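Side-chain contact in JSC1_58120g3 ([Leptolyngbya] sp. JSC-1, PDB 6XHH), which probably senses far-red light as a cyanobacteriochrome, its GAF domain holding a bilin chromophore of the verdin type in a pocket: residues S23-T26 and Q27-R31. Numbering follows the deposited sequence.
Sequences STTT and QEVRR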
loop_
_atom_site.group_PDB
_atom_site.type_symbol
_atom_site.label_atom_id
_atom_site.label_comp_id
_atom_site.label_asym_id
_atom_site.label_seq_id
_atom_site.Cartn_x
_atom_site.Cartn_y
_atom_site.Cartn_z
ATOM N N SER A 23 12.182 -6.237 -0.569
ATOM C CA SER A 23 12.112 -6.665 -1.962
ATOM C C SER A 23 11.291 -7.937 -2.106
ATOM O O SER A 23 10.437 -8.044 -2.994
ATOM C CB SER A 23 13.522 -6.878 -2.510
ATOM O OG SER A 23 14.198 -5.642 -2.640
ATOM N N THR A 24 11.540 -8.918 -1.236
ATOM C CA THR A 24 10.751 -10.143 -1.252
ATOM C C THR A 24 9.273 -9.856 -1.030
ATOM O O THR A 24 8.412 -10.464 -1.678
ATOM C CB THR A 24 11.274 -11.093 -0.174
ATOM O OG1 THR A 24 12.645 -11.394 -0.455
ATOM C CG2 THR A 24 10.474 -12.373 -0.141
ATOM N N THR A 25 8.961 -8.943 -0.107
ATOM C CA THR A 25 7.569 -8.622 0.184
ATOM C C THR A 25 6.862 -8.045 -1.038
ATOM O O THR A 25 5.789 -8.524 -1.429
ATOM C CB THR A 25 7.492 -7.655 1.360
ATOM O OG1 THR A 25 8.054 -8.292 2.521
ATOM C CG2 THR A 25 6.058 -7.292 1.644
ATOM N N THR A 26 7.464 -7.037 -1.680
ATOM C CA THR A 26 6.798 -6.431 -2.833
ATOM C C THR A 26 6.644 -7.441 -3.968
ATOM O O THR A 26 5.600 -7.478 -4.633
ATOM C CB THR A 26 7.534 -5.175 -3.321
ATOM O OG1 THR A 26 8.889 -5.477 -3.640
ATOM C CG2 THR A 26 7.505 -4.064 -2.292
ATOM N N GLN A 27 7.665 -8.283 -4.186
ATOM C CA GLN A 27 7.599 -9.305 -5.228
ATOM C C GLN A 27 6.496 -10.311 -4.951
ATOM O O GLN A 27 5.722 -10.663 -5.849
ATOM C CB GLN A 27 8.947 -10.020 -5.343
ATOM C CG GLN A 27 10.090 -9.157 -5.881
ATOM C CD GLN A 27 11.291 -9.969 -6.369
ATOM O OE1 GLN A 27 11.172 -11.153 -6.700
ATOM N NE2 GLN A 27 12.457 -9.335 -6.396
ATOM N N GLU A 28 6.417 -10.800 -3.714
ATOM C CA GLU A 28 5.448 -11.851 -3.416
ATOM C C GLU A 28 4.018 -11.330 -3.476
ATOM O O GLU A 28 3.127 -12.012 -3.992
ATOM C CB GLU A 28 5.742 -12.460 -2.047
ATOM C CG GLU A 28 7.048 -13.200 -1.979
ATOM C CD GLU A 28 7.208 -14.195 -3.100
ATOM O OE1 GLU A 28 6.221 -14.896 -3.420
ATOM O OE2 GLU A 28 8.323 -14.273 -3.656
ATOM N N VAL A 29 3.770 -10.132 -2.947
ATOM C CA VAL A 29 2.432 -9.560 -3.042
ATOM C C VAL A 29 2.044 -9.310 -4.496
ATOM O O VAL A 29 0.896 -9.559 -4.891
ATOM C CB VAL A 29 2.332 -8.275 -2.201
ATOM C CG1 VAL A 29 1.000 -7.583 -2.474
ATOM C CG2 VAL A 29 2.476 -8.606 -0.716
ATOM N N ARG A 30 2.979 -8.809 -5.314
ATOM C CA ARG A 30 2.657 -8.533 -6.716
ATOM C C ARG A 30 2.290 -9.813 -7.460
ATOM O O ARG A 30 1.307 -9.850 -8.208
ATOM C CB ARG A 30 3.827 -7.832 -7.414
ATOM C CG ARG A 30 3.398 -7.117 -8.704
ATOM C CD ARG A 30 4.505 -7.031 -9.765
ATOM N NE ARG A 30 5.110 -8.337 -10.021
ATOM C CZ ARG A 30 4.541 -9.318 -10.718
ATOM N NH1 ARG A 30 5.184 -10.470 -10.872
ATOM N NH2 ARG A 30 3.335 -9.166 -11.258
ATOM N N ARG A 31 3.082 -10.872 -7.264
ATOM C CA ARG A 31 2.806 -12.174 -7.872
ATOM C C ARG A 31 1.455 -12.720 -7.416
ATOM O O ARG A 31 0.646 -13.190 -8.227
ATOM C CB ARG A 31 3.934 -13.143 -7.490
ATOM C CG ARG A 31 3.853 -14.538 -8.103
ATOM C CD ARG A 31 5.037 -15.413 -7.655
ATOM N NE ARG A 31 4.694 -16.299 -6.543
ATOM C CZ ARG A 31 4.586 -17.621 -6.643
ATOM N NH1 ARG A 31 4.795 -18.223 -7.806
ATOM N NH2 ARG A 31 4.270 -18.345 -5.576
#
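Ser23-Thr26 and Gln27-Arg31 meet as consecutive turns within helix 18-33 of the GAF domain, a local contact whose backbone bonds run i to i+4 and to which the Thr26 hydroxyl adds an i to i+3 bond. Ser23 O shows the principle: it accepts Gln27 N at 3.0 Å and also Thr26 OG1 at 3.1 Å, both from the same face of its carbonyl plane. The hydroxyl can bend back because chi1 of 57° sets it between the backbone N and the carbonyl carbon, while the Thr26 side chain packs on Thr53, Ser55 and Ile40 of the sheet. A valine here would probably leave Ser23 O with only its backbone donor among the bonds described. The hydroxyls of Thr24 and Thr25 likewise bond to Ser20 O and Ile21 O. Thr24 and Glu28 lie side by side, CG2 to CG 4.0 Å; Glu28 forms salt bridges through OE1 with Arg7 and OE2 with Lys11, and a long one from OE1 to Arg31 NE. Val29 N bonds to Thr25 O at 3.0 Å, and both side chains pack on helix 157-178. Such hydroxyl-to-carbonyl bonds are common for helical threonines; the buried face (Thr25, Thr26, Val29) and exposed Gln27 and Arg31 mark an amphipathic helix, packed between the GAF sheet and its flanking helices.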